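Trypsin-resistant surface T6 protein (Streptococcus pyogenes serotype M6, PDB 4P0D) forms the backbone subunit of the pili on the streptococcal surface, where its copies are probably joined by sortase and tethered to the cell wall. Local coordinates at residues T157-G169 with Y359-K371. The protein carries 1 engineered substitution. Sequence-based numbering, arbitrary orientation.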
loop_
_atom_site.group_PDB
_atom_site.type_symbol
_atom_site.label_atom_id
_atom_site.label_comp_id
_atom_site.label_asym_id
_atom_site.label_seq_id
_atom_site.Cartn_x
_atom_site.Cartn_y
_atom_site.Cartn_z
ATOM N N THR A 157 10.445 -3.463 -13.275
ATOM C CA THR A 157 11.698 -3.297 -12.569
ATOM C C THR A 157 12.696 -4.363 -13.010
ATOM O O THR A 157 12.344 -5.325 -13.728
ATOM C CB THR A 157 11.474 -3.474 -11.042
ATOM O OG1 THR A 157 10.678 -4.641 -10.824
ATOM C CG2 THR A 157 10.761 -2.252 -10.418
ATOM N N ILE A 158 13.937 -4.204 -12.550
ATOM C CA ILE A 158 14.995 -5.153 -12.821
ATOM C C ILE A 158 15.432 -5.763 -11.489
ATOM O O ILE A 158 15.808 -5.034 -10.581
ATOM C CB ILE A 158 16.206 -4.441 -13.452
ATOM C CG1 ILE A 158 15.820 -3.765 -14.775
ATOM C CG2 ILE A 158 17.374 -5.405 -13.627
ATOM C CD1 ILE A 158 15.492 -4.741 -15.877
ATOM N N ASP A 159 15.391 -7.092 -11.384
ATOM C CA ASP A 159 15.745 -7.766 -10.129
ATOM C C ASP A 159 17.248 -7.719 -9.888
ATOM O O ASP A 159 18.036 -8.115 -10.743
ATOM C CB ASP A 159 15.268 -9.226 -10.116
ATOM C CG ASP A 159 13.764 -9.359 -9.839
ATOM O OD1 ASP A 159 13.193 -8.542 -9.091
ATOM O OD2 ASP A 159 13.151 -10.312 -10.361
ATOM N N ASP A 160 17.621 -7.208 -8.723
ATOM C CA ASP A 160 19.002 -7.197 -8.265
ATOM C C ASP A 160 19.071 -8.040 -6.985
ATOM O O ASP A 160 18.872 -7.520 -5.887
ATOM C CB ASP A 160 19.407 -5.746 -7.990
ATOM C CG ASP A 160 20.835 -5.616 -7.494
ATOM O OD1 ASP A 160 21.592 -6.597 -7.614
ATOM O OD2 ASP A 160 21.167 -4.541 -6.967
ATOM N N VAL A 161 19.319 -9.341 -7.147
ATOM C CA VAL A 161 19.179 -10.303 -6.055
ATOM C C VAL A 161 17.738 -10.156 -5.520
ATOM O O VAL A 161 16.781 -10.314 -6.292
ATOM C CB VAL A 161 20.314 -10.139 -5.003
ATOM C CG1 VAL A 161 20.431 -11.365 -4.100
ATOM C CG2 VAL A 161 21.655 -9.939 -5.710
ATOM N N ASN A 162 17.553 -9.824 -4.249
ATOM C CA ASN A 162 16.206 -9.624 -3.721
ATOM C C ASN A 162 15.737 -8.157 -3.773
ATOM O O ASN A 162 14.771 -7.800 -3.111
ATOM C CB ASN A 162 16.137 -10.137 -2.280
ATOM C CG ASN A 162 17.138 -9.454 -1.383
ATOM O OD1 ASN A 162 18.069 -8.795 -1.864
ATOM N ND2 ASN A 162 16.967 -9.609 -0.080
ATOM N N LYS A 163 16.427 -7.306 -4.537
ATOM C CA LYS A 163 16.071 -5.886 -4.631
ATOM C C LYS A 163 15.464 -5.587 -5.991
ATOM O O LYS A 163 16.066 -5.904 -7.010
ATOM C CB LYS A 163 17.316 -5.017 -4.482
ATOM C CG LYS A 163 18.073 -5.179 -3.172
ATOM C CD LYS A 163 17.367 -4.459 -2.037
ATOM C CE LYS A 163 18.206 -4.394 -0.755
ATOM N NZ LYS A 163 18.893 -5.679 -0.445
ATOM N N LYS A 164 14.292 -4.961 -6.024
ATOM C CA LYS A 164 13.766 -4.487 -7.295
ATOM C C LYS A 164 14.322 -3.102 -7.606
ATOM O O LYS A 164 14.216 -2.197 -6.803
ATOM C CB LYS A 164 12.234 -4.544 -7.313
ATOM C CG LYS A 164 11.737 -5.995 -7.211
ATOM C CD LYS A 164 10.262 -6.161 -7.506
ATOM C CE LYS A 164 9.814 -7.601 -7.279
ATOM N NZ LYS A 164 10.345 -8.554 -8.309
ATOM N N THR A 165 14.942 -2.968 -8.778
ATOM C CA THR A 165 15.605 -1.727 -9.165
ATOM C C THR A 165 15.005 -1.128 -10.445
ATOM O O THR A 165 14.367 -1.812 -11.229
ATOM C CB THR A 165 17.119 -1.936 -9.367
ATOM O OG1 THR A 165 17.354 -2.671 -10.572
ATOM C CG2 THR A 165 17.729 -2.705 -8.189
ATOM N N THR A 166 15.235 0.156 -10.651
ATOM C CA THR A 166 14.683 0.852 -11.801
ATOM C C THR A 166 15.584 2.024 -12.205
ATOM O O THR A 166 16.641 2.265 -11.589
ATOM C CB THR A 166 13.258 1.352 -11.474
ATOM O OG1 THR A 166 12.620 1.823 -12.669
ATOM C CG2 THR A 166 13.313 2.447 -10.459
ATOM N N SER A 167 15.167 2.773 -13.216
ATOM C CA SER A 167 15.968 3.870 -13.718
ATOM C C SER A 167 15.081 5.068 -14.036
ATOM O O SER A 167 13.855 4.930 -14.189
ATOM C CB SER A 167 16.740 3.406 -14.943
ATOM O OG SER A 167 15.847 3.090 -16.010
ATOM N N LEU A 168 15.696 6.245 -14.114
ATOM C CA LEU A 168 14.982 7.481 -14.490
ATOM C C LEU A 168 14.210 7.295 -15.796
ATOM O O LEU A 168 14.750 6.798 -16.788
ATOM C CB LEU A 168 15.965 8.646 -14.640
ATOM C CG LEU A 168 15.391 9.960 -15.177
ATOM C CD1 LEU A 168 14.443 10.564 -14.152
ATOM C CD2 LEU A 168 16.525 10.916 -15.478
ATOM N N GLY A 169 12.941 7.668 -15.782
ATOM C CA GLY A 169 12.083 7.561 -16.963
ATOM C C GLY A 169 11.419 6.210 -17.148
ATOM O O GLY A 169 10.692 6.037 -18.103
ATOM N N TYR A 359 35.386 14.676 -10.945
ATOM C CA TYR A 359 34.275 13.755 -10.683
ATOM C C TYR A 359 33.065 14.074 -11.538
ATOM O O TYR A 359 32.794 15.238 -11.814
ATOM C CB TYR A 359 33.858 13.790 -9.191
ATOM C CG TYR A 359 34.789 13.047 -8.257
ATOM C CD1 TYR A 359 34.927 11.674 -8.341
ATOM C CD2 TYR A 359 35.523 13.721 -7.268
ATOM C CE1 TYR A 359 35.778 10.980 -7.498
ATOM C CE2 TYR A 359 36.363 13.023 -6.401
ATOM C CZ TYR A 359 36.491 11.659 -6.536
ATOM O OH TYR A 359 37.337 10.934 -5.720
ATOM N N ALA A 360 32.341 13.023 -11.937
ATOM C CA ALA A 360 31.038 13.149 -12.596
ATOM C C ALA A 360 30.067 12.101 -12.025
ATOM O O ALA A 360 30.500 11.048 -11.577
ATOM C CB ALA A 360 31.192 12.967 -14.096
ATOM N N ILE A 361 28.767 12.396 -12.037
ATOM C CA ILE A 361 27.762 11.435 -11.592
ATOM C C ILE A 361 26.592 11.380 -12.573
ATOM O O ILE A 361 26.147 12.405 -13.087
ATOM C CB ILE A 361 27.218 11.764 -10.180
ATOM C CG1 ILE A 361 28.345 11.717 -9.148
ATOM C CG2 ILE A 361 26.139 10.776 -9.770
ATOM C CD1 ILE A 361 27.912 12.189 -7.779
ATOM N N SER A 362 26.095 10.175 -12.810
ATOM C CA SER A 362 24.988 9.957 -13.736
ATOM C C SER A 362 23.641 10.179 -13.056
ATOM O O SER A 362 23.554 10.232 -11.829
ATOM C CB SER A 362 25.031 8.536 -14.260
ATOM O OG SER A 362 24.510 7.606 -13.318
ATOM N N THR A 363 22.598 10.272 -13.867
ATOM C CA THR A 363 21.225 10.142 -13.396
ATOM C C THR A 363 20.956 8.694 -12.945
ATOM O O THR A 363 21.817 7.812 -13.085
ATOM C CB THR A 363 20.236 10.512 -14.513
ATOM O OG1 THR A 363 20.597 9.819 -15.710
ATOM C CG2 THR A 363 20.232 12.010 -14.755
ATOM N N GLN A 364 19.749 8.433 -12.450
ATOM C CA GLN A 364 19.450 7.171 -11.753
ATOM C C GLN A 364 19.308 5.968 -12.682
ATOM O O GLN A 364 18.579 6.010 -13.675
ATOM C CB GLN A 364 18.170 7.303 -10.925
ATOM C CG GLN A 364 18.154 8.394 -9.868
ATOM C CD GLN A 364 17.648 9.729 -10.384
ATOM O OE1 GLN A 364 17.798 10.040 -11.555
ATOM N NE2 GLN A 364 17.059 10.527 -9.506
ATOM N N VAL A 365 19.980 4.883 -12.320
ATOM C CA VAL A 365 20.045 3.683 -13.121
ATOM C C VAL A 365 19.678 2.426 -12.336
ATOM O O VAL A 365 19.883 2.351 -11.133
ATOM C CB VAL A 365 21.453 3.505 -13.744
ATOM C CG1 VAL A 365 21.810 4.719 -14.583
ATOM C CG2 VAL A 365 22.535 3.258 -12.686
ATOM N N SER A 366 19.177 1.421 -13.046
ATOM C CA SER A 366 18.852 0.135 -12.431
ATOM C C SER A 366 20.119 -0.703 -12.327
ATOM O O SER A 366 21.137 -0.371 -12.927
ATOM C CB SER A 366 17.848 -0.601 -13.288
ATOM O OG SER A 366 18.446 -1.026 -14.511
ATOM N N SER A 367 20.045 -1.820 -11.610
ATOM C CA SER A 367 21.158 -2.756 -11.587
ATOM C C SER A 367 21.457 -3.173 -13.012
ATOM O O SER A 367 20.531 -3.311 -13.834
ATOM C CB SER A 367 20.828 -3.969 -10.726
ATOM O OG SER A 367 19.742 -4.708 -11.265
ATOM N N GLY A 368 22.737 -3.335 -13.338
ATOM C CA GLY A 368 23.122 -3.728 -14.686
ATOM C C GLY A 368 24.518 -3.301 -15.071
ATOM O O GLY A 368 25.270 -2.770 -14.251
ATOM N N LYS A 369 24.868 -3.547 -16.329
ATOM C CA LYS A 369 26.185 -3.189 -16.874
ATOM C C LYS A 369 26.044 -1.924 -17.714
ATOM O O LYS A 369 25.091 -1.807 -18.514
ATOM C CB LYS A 369 26.735 -4.311 -17.769
ATOM C CG LYS A 369 26.799 -5.696 -17.121
ATOM N N TYR A 370 26.995 -1.000 -17.557
ATOM C CA TYR A 370 26.979 0.268 -18.283
ATOM C C TYR A 370 28.333 0.578 -18.893
ATOM O O TYR A 370 29.328 -0.078 -18.588
ATOM C CB TYR A 370 26.526 1.410 -17.365
ATOM C CG TYR A 370 25.146 1.156 -16.839
ATOM C CD1 TYR A 370 24.951 0.354 -15.713
ATOM C CD2 TYR A 370 24.024 1.655 -17.498
ATOM C CE1 TYR A 370 23.683 0.079 -15.243
ATOM C CE2 TYR A 370 22.751 1.396 -17.029
ATOM C CZ TYR A 370 22.584 0.604 -15.910
ATOM O OH TYR A 370 21.321 0.335 -15.450
ATOM N N LYS A 371 28.342 1.560 -19.785
ATOM C CA LYS A 371 29.532 1.945 -20.511
ATOM C C LYS A 371 29.728 3.449 -20.429
ATOM O O LYS A 371 28.773 4.228 -20.544
ATOM C CB LYS A 371 29.426 1.485 -21.967
ATOM C CG LYS A 371 29.465 -0.035 -22.091
ATOM C CD LYS A 371 29.470 -0.510 -23.534
ATOM C CE LYS A 371 28.076 -0.529 -24.117
ATOM N NZ LYS A 371 27.997 -1.422 -25.308
#
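Thr165 and Ser367 form the polar centre of this contact. Ser367 N gives a nearly straight bond to Thr165 OG1 (3.0 Å, 162°), and Ser367 OG donates to the same oxygen at 3.2 Å. Thr165 OG1 in turn donates to Ile158 O, 2.8 Å away. A chi1 of 72° places the hydroxyl between its backbone N and carbonyl carbon, within reach of both Ile158 O and Ser367. Ile158 O also accepts from Thr165 N, and the two donors reach it from opposite faces of its carbonyl plane.

Around this centre, Ser367 CB rests on Asp160 CB (3.6 Å), while Ile158 CG2 lies against Ser367 OG. The Asp160 carboxylate is held elsewhere: its OD2 accepts from Tyr319 OH and Trp394 N. Farther along, Leu168 N bonds to Gln364 O at 2.9 Å, from above the carbonyl plane. Leu168 CD2 packs on Thr363 CB. Gln364 NE2 turns to Asn267 O and Ala269 O. Tyr370 OH donates to Ser366 O at 2.6 Å, within the same segment.

The 158-165 hairpin, closed by a type II' turn, thus meets the loop between strands 359-361 and 368-376 of the prealbumin-like domain. Strand 307-316 flanks Thr166, and strands 320-327 and 388-392 pack on Tyr370.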